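Putative esterase/lipase/thioesterase (Silicibacter sp., PDB 2PBL) is probably a serine hydrolase of the alpha/beta-hydrolase fold, a putative esterase, lipase or thioesterase whose natural substrate is not established. Local coordinates at residues L55-G60 / G93-M98; V107-I112 / E182-D187; V143-D148 / E194-M199. All coordinates share one frame; numbering follows the deposited sequence.

Contact 1 (L55-G60 / G93-M98); sequences LFLPEG and GWAVAM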
loop_
_atom_site.group_PDB
_atom_site.type_symbol
_atom_site.label_atom_id
_atom_site.label_comp_id
_atom_site.label_asym_id
_atom_site.label_seq_id
_atom_site.Cartn_x
_atom_site.Cartn_y
_atom_site.Cartn_z
ATOM N N LEU A 55 7.128 13.105 -2.655
ATOM C CA LEU A 55 7.982 13.021 -1.491
ATOM C C LEU A 55 7.704 14.209 -0.571
ATOM O O LEU A 55 7.915 15.384 -0.935
ATOM C CB LEU A 55 9.442 12.971 -1.891
ATOM C CG LEU A 55 10.459 12.745 -0.791
ATOM C CD1 LEU A 55 10.231 11.412 -0.041
ATOM C CD2 LEU A 55 11.841 12.744 -1.421
ATOM N N PHE A 56 7.195 13.873 0.600
ATOM C CA PHE A 56 6.865 14.836 1.634
ATOM C C PHE A 56 7.937 14.795 2.712
ATOM O O PHE A 56 8.171 13.761 3.341
ATOM C CB PHE A 56 5.462 14.591 2.206
ATOM C CG PHE A 56 4.409 14.543 1.138
ATOM C CD1 PHE A 56 4.095 15.685 0.420
ATOM C CD2 PHE A 56 3.797 13.349 0.789
ATOM C CE1 PHE A 56 3.192 15.634 -0.609
ATOM C CE2 PHE A 56 2.885 13.306 -0.255
ATOM C CZ PHE A 56 2.582 14.444 -0.928
ATOM N N LEU A 57 8.539 15.955 2.958
ATOM C CA LEU A 57 9.653 16.077 3.895
ATOM C C LEU A 57 9.190 16.653 5.196
ATOM O O LEU A 57 8.345 17.572 5.171
ATOM C CB LEU A 57 10.696 17.031 3.326
ATOM C CG LEU A 57 11.223 16.621 1.956
ATOM C CD1 LEU A 57 12.090 17.672 1.368
ATOM C CD2 LEU A 57 11.960 15.294 2.008
ATOM N N PRO A 58 9.746 16.149 6.330
ATOM C CA PRO A 58 9.440 16.693 7.635
ATOM C C PRO A 58 10.233 17.968 7.794
ATOM O O PRO A 58 11.042 18.307 6.938
ATOM C CB PRO A 58 9.974 15.619 8.609
ATOM C CG PRO A 58 11.107 15.020 7.911
ATOM C CD PRO A 58 10.770 15.085 6.426
ATOM N N GLU A 59 10.017 18.666 8.895
ATOM C CA GLU A 59 10.757 19.897 9.103
ATOM C C GLU A 59 12.231 19.694 9.403
ATOM O O GLU A 59 13.059 20.431 8.887
ATOM C CB GLU A 59 10.110 20.731 10.192
ATOM C CG GLU A 59 8.868 21.422 9.733
ATOM C CD GLU A 59 8.453 22.469 10.730
ATOM O OE1 GLU A 59 7.831 22.120 11.740
ATOM O OE2 GLU A 59 8.769 23.629 10.470
ATOM N N GLY A 60 12.590 18.744 10.250
ATOM C CA GLY A 60 14.028 18.537 10.510
ATOM C C GLY A 60 14.644 17.504 9.575
ATOM O O GLY A 60 14.079 17.160 8.538
ATOM N N GLY A 93 8.826 12.743 12.254
ATOM C CA GLY A 93 10.103 12.996 11.605
ATOM C C GLY A 93 10.475 12.133 10.414
ATOM O O GLY A 93 11.612 12.181 9.972
ATOM N N TRP A 94 9.517 11.371 9.880
ATOM C CA TRP A 94 9.749 10.541 8.705
ATOM C C TRP A 94 9.458 11.310 7.431
ATOM O O TRP A 94 8.505 12.099 7.371
ATOM C CB TRP A 94 8.808 9.337 8.730
ATOM C CG TRP A 94 9.143 8.402 9.826
ATOM C CD1 TRP A 94 8.855 8.566 11.135
ATOM C CD2 TRP A 94 9.893 7.196 9.723
ATOM N NE1 TRP A 94 9.353 7.532 11.875
ATOM C CE2 TRP A 94 9.986 6.657 11.032
ATOM C CE3 TRP A 94 10.470 6.494 8.653
ATOM C CZ2 TRP A 94 10.668 5.477 11.305
ATOM C CZ3 TRP A 94 11.124 5.310 8.925
ATOM C CH2 TRP A 94 11.240 4.817 10.236
ATOM N N ALA A 95 10.270 11.081 6.410
ATOM C CA ALA A 95 9.926 11.572 5.068
ATOM C C ALA A 95 8.925 10.562 4.542
ATOM O O ALA A 95 8.974 9.396 4.893
ATOM C CB ALA A 95 11.119 11.647 4.158
ATOM N N VAL A 96 8.007 10.984 3.698
ATOM C CA VAL A 96 6.985 10.064 3.232
ATOM C C VAL A 96 6.865 10.041 1.715
ATOM O O VAL A 96 6.614 11.069 1.092
ATOM C CB VAL A 96 5.602 10.430 3.884
ATOM C CG1 VAL A 96 4.495 9.529 3.356
ATOM C CG2 VAL A 96 5.711 10.349 5.402
ATOM N N ALA A 97 7.026 8.856 1.117
ATOM C CA ALA A 97 6.927 8.728 -0.311
ATOM C C ALA A 97 5.633 8.039 -0.688
ATOM O O ALA A 97 5.282 7.039 -0.069
ATOM C CB ALA A 97 8.139 7.925 -0.874
HETATM N N MSE A 98 5.016 8.473 -1.777
HETATM C CA MSE A 98 3.799 7.872 -2.287
HETATM C C MSE A 98 3.843 7.671 -3.797
HETATM O O MSE A 98 3.713 8.596 -4.546
HETATM C CB MSE A 98 2.580 8.696 -1.890
HETATM C CG MSE A 98 2.267 8.526 -0.429
HETATM SE SE MSE A 98 0.656 9.522 0.099
HETATM C CE MSE A 98 0.572 9.104 1.940
#
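F56 and V96 form the hydrogen-bonded pair of an antiparallel beta ladder, at the end of the alpha/beta-hydrolase sheet where antiparallel strands precede the parallel run. The end-to-end directions of 55-58 and 93-98 are 165° apart. F56 N gives a nearly straight bond to V96 O (2.9 Å, 177° at the hydrogen), although the donor is tilted from the carbonyl plane. In return V96 N meets F56 O at 2.8 Å, in the carbonyl plane. The next pair, L55 with A97, is non-hydrogen-bonded, and its close backbones bring L55 CA to 3.5 Å from V96 O as a CA-H...O contact.

Side chains occupy both faces of the sheet. On one, L55 has CG anti to its backbone N (chi1 -174°), which carries the branch across to the other strand, where CD1 lies 4.2 Å from A97 CB. On the other, F56 and V96 stand beside each other, and the F56 ring offers its edge, near its plane, to the selenium of M98 (CE2 to SE 4.4 Å).

Beyond F56 the ladder gives way to packing of the P58 ring on the backbone of G93 and on A95. P58 sets CG 3.5 Å from G93 O, while its CD reaches A95 CB at 4.1 Å. W94 O, 3.9 Å from P58 CD, is buried by the contact and has no hydrogen-bonding partner in the model. G93 has positive phi and closes helix 87-91 with a Schellman motif, shortly before strand 94-99.

Strand 94-99 is flanked on its other side by strand 64-69, with A95 bonded to G64 and F66, whereas strand 52-56 continues the sheet to strand 39-44. Helix 87-91 lies over the face bearing F56 and V96, through L90 and A89, and F31 meets the F56 ring edge-to-face.

Contact 2 (V107-I112 / E182-D187); sequences VRISEI and EKFKMD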
loop_
_atom_site.group_PDB
_atom_site.type_symbol
_atom_site.label_atom_id
_atom_site.label_comp_id
_atom_site.label_asym_id
_atom_site.label_seq_id
_atom_site.Cartn_x
_atom_site.Cartn_y
_atom_site.Cartn_z
ATOM N N VAL A 107 -1.184 -2.659 -17.910
ATOM C CA VAL A 107 -0.110 -3.507 -17.421
ATOM C C VAL A 107 -0.670 -4.704 -16.640
ATOM O O VAL A 107 -1.893 -4.808 -16.404
ATOM C CB VAL A 107 0.892 -2.694 -16.542
ATOM C CG1 VAL A 107 1.481 -1.579 -17.361
ATOM C CG2 VAL A 107 0.251 -2.157 -15.261
ATOM N N ARG A 108 0.211 -5.624 -16.273
ATOM C CA ARG A 108 -0.186 -6.744 -15.471
ATOM C C ARG A 108 0.242 -6.410 -14.045
ATOM O O ARG A 108 1.100 -5.539 -13.815
ATOM C CB ARG A 108 0.491 -8.025 -15.910
ATOM C CG ARG A 108 0.109 -8.524 -17.301
ATOM C CD ARG A 108 0.931 -9.755 -17.677
ATOM N NE ARG A 108 0.661 -10.850 -16.751
ATOM C CZ ARG A 108 -0.376 -11.670 -16.852
ATOM N NH1 ARG A 108 -1.250 -11.552 -17.860
ATOM N NH2 ARG A 108 -0.535 -12.608 -15.931
ATOM N N ILE A 109 -0.382 -7.097 -13.096
ATOM C CA ILE A 109 -0.042 -6.926 -11.690
ATOM C C ILE A 109 1.456 -7.175 -11.460
ATOM O O ILE A 109 2.108 -6.459 -10.686
ATOM C CB ILE A 109 -0.893 -7.849 -10.792
ATOM C CG1 ILE A 109 -2.344 -7.357 -10.756
ATOM C CG2 ILE A 109 -0.296 -7.939 -9.372
ATOM C CD1 ILE A 109 -3.279 -8.321 -10.063
ATOM N N SER A 110 1.997 -8.205 -12.093
ATOM C CA SER A 110 3.452 -8.467 -11.944
ATOM C C SER A 110 4.327 -7.294 -12.381
ATOM O O SER A 110 5.422 -7.080 -11.846
ATOM C CB SER A 110 3.870 -9.742 -12.673
ATOM O OG SER A 110 3.716 -9.600 -14.078
ATOM N N GLU A 111 3.879 -6.567 -13.395
ATOM C CA GLU A 111 4.583 -5.356 -13.836
ATOM C C GLU A 111 4.419 -4.243 -12.814
ATOM O O GLU A 111 5.302 -3.419 -12.615
ATOM C CB GLU A 111 4.043 -4.848 -15.173
ATOM C CG GLU A 111 4.166 -5.819 -16.301
ATOM C CD GLU A 111 3.627 -5.237 -17.579
ATOM O OE1 GLU A 111 4.342 -4.410 -18.222
ATOM O OE2 GLU A 111 2.493 -5.614 -17.914
ATOM N N ILE A 112 3.247 -4.177 -12.188
ATOM C CA ILE A 112 3.040 -3.183 -11.149
ATOM C C ILE A 112 3.991 -3.404 -9.966
ATOM O O ILE A 112 4.579 -2.475 -9.386
ATOM C CB ILE A 112 1.559 -3.157 -10.640
ATOM C CG1 ILE A 112 0.594 -2.837 -11.801
ATOM C CG2 ILE A 112 1.426 -2.054 -9.553
ATOM C CD1 ILE A 112 -0.866 -2.861 -11.431
ATOM N N GLU A 182 -10.877 -9.812 -15.836
ATOM C CA GLU A 182 -10.964 -9.423 -17.215
ATOM C C GLU A 182 -9.901 -8.360 -17.441
ATOM O O GLU A 182 -9.420 -8.186 -18.569
ATOM C CB GLU A 182 -12.362 -8.889 -17.526
ATOM C CG GLU A 182 -13.475 -9.970 -17.432
ATOM C CD GLU A 182 -14.931 -9.388 -17.342
ATOM O OE1 GLU A 182 -15.109 -8.141 -17.227
ATOM O OE2 GLU A 182 -15.899 -10.197 -17.345
ATOM N N LYS A 183 -9.556 -7.628 -16.379
ATOM C CA LYS A 183 -8.486 -6.632 -16.436
ATOM C C LYS A 183 -7.118 -7.189 -16.010
ATOM O O LYS A 183 -6.103 -6.860 -16.621
ATOM C CB LYS A 183 -8.837 -5.404 -15.606
ATOM C CG LYS A 183 -10.096 -4.763 -16.092
ATOM C CD LYS A 183 -10.395 -3.484 -15.387
ATOM C CE LYS A 183 -11.661 -2.855 -15.959
ATOM N NZ LYS A 183 -11.974 -1.612 -15.223
ATOM N N PHE A 184 -7.071 -8.034 -14.991
ATOM C CA PHE A 184 -5.769 -8.569 -14.535
ATOM C C PHE A 184 -5.189 -9.550 -15.546
ATOM O O PHE A 184 -3.973 -9.589 -15.782
ATOM C CB PHE A 184 -5.894 -9.258 -13.183
ATOM C CG PHE A 184 -6.606 -8.442 -12.141
ATOM C CD1 PHE A 184 -6.382 -7.089 -12.025
ATOM C CD2 PHE A 184 -7.433 -9.066 -11.228
ATOM C CE1 PHE A 184 -7.014 -6.365 -11.050
ATOM C CE2 PHE A 184 -8.079 -8.363 -10.252
ATOM C CZ PHE A 184 -7.880 -7.002 -10.172
ATOM N N LYS A 185 -6.072 -10.344 -16.131
ATOM C CA LYS A 185 -5.746 -11.356 -17.139
ATOM C C LYS A 185 -4.749 -12.384 -16.649
ATOM O O LYS A 185 -3.811 -12.751 -17.371
ATOM C CB LYS A 185 -5.284 -10.701 -18.458
ATOM C CG LYS A 185 -6.333 -9.757 -19.089
ATOM C CD LYS A 185 -5.775 -9.003 -20.289
ATOM C CE LYS A 185 -6.675 -7.806 -20.694
ATOM N NZ LYS A 185 -8.012 -8.223 -21.252
HETATM N N MSE A 186 -4.945 -12.838 -15.413
HETATM C CA MSE A 186 -4.086 -13.833 -14.791
HETATM C C MSE A 186 -4.623 -15.235 -14.951
HETATM O O MSE A 186 -5.846 -15.435 -14.971
HETATM C CB MSE A 186 -3.983 -13.585 -13.305
HETATM C CG MSE A 186 -3.246 -12.317 -12.952
HETATM SE SE MSE A 186 -3.060 -12.232 -10.996
HETATM C CE MSE A 186 -4.942 -11.895 -10.392
ATOM N N ASP A 187 -3.707 -16.193 -15.102
ATOM C CA ASP A 187 -4.035 -17.613 -15.012
ATOM C C ASP A 187 -3.605 -18.066 -13.629
ATOM O O ASP A 187 -3.016 -17.282 -12.878
ATOM C CB ASP A 187 -3.410 -18.487 -16.136
ATOM C CG ASP A 187 -1.891 -18.486 -16.167
ATOM O OD1 ASP A 187 -1.200 -18.270 -15.146
ATOM O OD2 ASP A 187 -1.365 -18.766 -17.258
HETATM O O HOH W 1 -3.199 -7.039 -17.193
HETATM O O HOH W 2 -1.485 -15.175 -16.757
HETATM O O HOH W 3 -2.108 -9.230 -13.797
#
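The F184 ring carries I109 CD1 over one face, displaced toward the rim, and the guanidinium of R108 has F184 O over a face and K185 O at its edge. I109 CD1 is 4.1 Å from the centroid of the F184 ring and 23° off the ring normal, a CH-pi contact. The same CD1 also lies 4.0 Å from M186 CE, so the end of I109 touches an aromatic ring and, next to it, a selenomethionine.

R108 works on the backbone instead. A bend at chi3 (62°) brings R108 NH1 to K185 O at 2.9 Å, with 151° at the hydrogen. The donor stands above the carbonyl plane, not on a lone pair. NH2 gives a second link through water 2, which accepts from R108 NH2 at 2.9 Å and from D187 N at 3.0 Å. With an alanine here the guanidinium would be gone, which is likely to leave K185 O without its direct side-chain donor and water 2 without one of its partners.

Water also joins the two backbones. Water 3 accepts from I109 N (2.8 Å) and donates to F184 O (2.7 Å), connecting an amide at the start of one helix with a carbonyl at the end of the other. R108 is the N-cap residue, and its own N is bonded to E111 OE2, a link that ties the first turn back on itself. K185, with positive phi, is the first residue past the shorter helix.

The contact therefore pairs the start of helix 109-126 with the C-terminal end of helix 181-184. I109 also packs on H141 of helix 138-145, W74 meets the F184 ring edge-to-face, and D187 OD1 caps A190 N at the beginning of helix 188-193.

Contact 3 (V143-D148 / E194-M199); sequences VARMLD and ESPVEM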
loop_
_atom_site.group_PDB
_atom_site.type_symbol
_atom_site.label_atom_id
_atom_site.label_comp_id
_atom_site.label_asym_id
_atom_site.label_seq_id
_atom_site.Cartn_x
_atom_site.Cartn_y
_atom_site.Cartn_z
ATOM N N VAL A 143 3.212 -3.734 -1.085
ATOM C CA VAL A 143 4.270 -3.596 -0.078
ATOM C C VAL A 143 4.732 -4.964 0.434
ATOM O O VAL A 143 5.901 -5.129 0.722
ATOM C CB VAL A 143 3.964 -2.600 1.082
ATOM C CG1 VAL A 143 3.881 -1.170 0.555
ATOM C CG2 VAL A 143 2.740 -3.009 1.897
ATOM N N ALA A 144 3.840 -5.960 0.482
ATOM C CA ALA A 144 4.210 -7.313 0.879
ATOM C C ALA A 144 5.236 -7.955 -0.109
ATOM O O ALA A 144 6.205 -8.554 0.317
ATOM C CB ALA A 144 3.001 -8.160 0.996
ATOM N N ARG A 145 5.060 -7.713 -1.381
ATOM C CA ARG A 145 5.968 -8.194 -2.434
ATOM C C ARG A 145 7.357 -7.589 -2.350
ATOM O O ARG A 145 8.311 -8.112 -2.958
ATOM C CB ARG A 145 5.382 -7.829 -3.797
ATOM C CG ARG A 145 4.027 -8.395 -4.089
ATOM C CD ARG A 145 4.119 -9.887 -4.270
ATOM N NE ARG A 145 4.832 -10.167 -5.538
ATOM C CZ ARG A 145 5.995 -10.810 -5.708
ATOM N NH1 ARG A 145 6.718 -11.321 -4.719
ATOM N NH2 ARG A 145 6.452 -10.915 -6.948
HETATM N N MSE A 146 7.477 -6.424 -1.685
HETATM C CA MSE A 146 8.776 -5.754 -1.538
HETATM C C MSE A 146 9.727 -6.503 -0.630
HETATM O O MSE A 146 10.920 -6.203 -0.621
HETATM C CB MSE A 146 8.590 -4.343 -1.034
HETATM C CG MSE A 146 7.832 -3.399 -1.981
HETATM SE SE MSE A 146 8.660 -3.368 -3.741
HETATM C CE MSE A 146 7.401 -4.708 -4.688
ATOM N N LEU A 147 9.222 -7.467 0.144
ATOM C CA LEU A 147 10.079 -8.262 1.005
ATOM C C LEU A 147 10.712 -9.429 0.240
ATOM O O LEU A 147 11.508 -10.166 0.818
ATOM C CB LEU A 147 9.326 -8.768 2.224
ATOM C CG LEU A 147 8.974 -7.687 3.238
ATOM C CD1 LEU A 147 8.092 -8.238 4.362
ATOM C CD2 LEU A 147 10.283 -7.103 3.808
ATOM N N ASP A 148 10.339 -9.595 -1.025
ATOM C CA ASP A 148 10.898 -10.626 -1.890
ATOM C C ASP A 148 12.282 -10.162 -2.449
ATOM O O ASP A 148 12.361 -9.196 -3.201
ATOM C CB ASP A 148 9.943 -10.881 -3.018
ATOM C CG ASP A 148 10.321 -12.096 -3.843
ATOM O OD1 ASP A 148 11.481 -12.564 -3.777
ATOM O OD2 ASP A 148 9.429 -12.562 -4.572
ATOM N N GLU A 194 2.353 -14.139 -8.044
ATOM C CA GLU A 194 2.198 -12.807 -7.425
ATOM C C GLU A 194 1.532 -12.787 -6.034
ATOM O O GLU A 194 1.260 -11.708 -5.516
ATOM C CB GLU A 194 1.494 -11.830 -8.357
ATOM C CG GLU A 194 2.422 -11.330 -9.476
ATOM C CD GLU A 194 3.607 -10.632 -8.941
ATOM O OE1 GLU A 194 3.427 -9.867 -7.989
ATOM O OE2 GLU A 194 4.763 -10.882 -9.411
ATOM N N SER A 195 1.319 -13.956 -5.439
ATOM C CA SER A 195 0.678 -14.056 -4.151
ATOM C C SER A 195 1.714 -14.058 -3.024
ATOM O O SER A 195 2.541 -14.937 -2.945
ATOM C CB SER A 195 -0.161 -15.332 -4.040
ATOM O OG SER A 195 -1.191 -15.353 -5.012
ATOM N N PRO A 196 1.656 -13.065 -2.139
ATOM C CA PRO A 196 2.493 -12.989 -0.955
ATOM C C PRO A 196 2.485 -14.256 -0.082
ATOM O O PRO A 196 3.507 -14.600 0.487
ATOM C CB PRO A 196 1.882 -11.781 -0.228
ATOM C CG PRO A 196 1.427 -10.957 -1.309
ATOM C CD PRO A 196 0.854 -11.836 -2.275
ATOM N N VAL A 197 1.358 -14.972 0.009
ATOM C CA VAL A 197 1.349 -16.196 0.805
ATOM C C VAL A 197 2.333 -17.240 0.258
ATOM O O VAL A 197 2.787 -18.086 1.015
ATOM C CB VAL A 197 -0.048 -16.866 0.942
ATOM C CG1 VAL A 197 -0.978 -15.985 1.635
ATOM C CG2 VAL A 197 -0.588 -17.321 -0.417
ATOM N N GLU A 198 2.693 -17.132 -1.021
ATOM C CA GLU A 198 3.647 -18.063 -1.665
ATOM C C GLU A 198 5.120 -17.764 -1.470
ATOM O O GLU A 198 5.983 -18.556 -1.851
ATOM C CB GLU A 198 3.369 -18.089 -3.163
ATOM C CG GLU A 198 2.013 -18.597 -3.451
ATOM C CD GLU A 198 1.822 -20.035 -2.992
ATOM O OE1 GLU A 198 2.645 -20.890 -3.379
ATOM O OE2 GLU A 198 0.846 -20.283 -2.244
HETATM N N MSE A 199 5.420 -16.603 -0.898
HETATM C CA MSE A 199 6.786 -16.158 -0.764
HETATM C C MSE A 199 7.425 -16.832 0.373
HETATM O O MSE A 199 6.972 -16.727 1.498
HETATM C CB MSE A 199 6.826 -14.645 -0.583
HETATM C CG MSE A 199 6.589 -13.944 -1.800
HETATM SE SE MSE A 199 6.157 -12.008 -1.327
HETATM C CE MSE A 199 7.664 -11.490 -0.185
#
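R145 reaches E194 by folding twice along its chain, at chi2 (-69°) and chi3 (-70°), which turns the guanidinium back so that its NE side meets the carboxylate. The grip is side-on and two-pronged: R145 NE donates to E194 OE1 at 2.8 Å and NH2 to E194 OE2 at 3.0 Å. It is not a coplanar pairing, because the two planes are 59° apart and each oxygen is approached from above the carboxylate plane.

The remaining terminal nitrogen, R145 NH1, bonds D148 OD2 at 3.0 Å, in the guanidinium plane and on the anti lone pair of that oxygen. One arginine thus joins two acidic groups in a salt-bridge network, its positive charge probably easing the repulsion between the two carboxylates, and with all three guanidinium nitrogens bonded, the group is unlikely to rotate.

M199 also lies at the guanidinium edge, its SE 3.5 Å from R145 NH1. From there its methyl lies against the backbone of the helix and the turn after it, with M199 CE 3.3 Å from A144 O and 3.4 Å from D148 N. A144 CB adds apolar packing against P196 CG at 4.0 Å.

T113 OG1 gives E194 OE1 a second partner, and H141 NE2 bonds E194 O; W230 of helix 217-230 packs on A144, L147 and M199. In alpha/beta hydrolases the helix corresponding to 138-145 follows the nucleophile elbow, here a probable GxSxG turn, and this network joins the C-terminal part of that helix and the turn after it to the loop leading into strand 206-212.

From the N terminus, contact 1 closes first: residues 55 to 98 loop out through strand 64-69 and helix 87-91 and return beside strand 52-56, joining the antiparallel edge to the parallel sheet. It is complete before the others begin, and its centre lies 31 Å from that of contact 2. Contact 2 then spans 107 to 187, enclosing strands 131-136 and 160-166. Contact 3 starts inside that span at 143 and ends beyond it at 199, so the two cross. They also touch, S110 CB packing 3.6 Å from E194 OE2. Together they tie helices 109-126 and 138-145 to the excursion between strands 160-166 and 206-212.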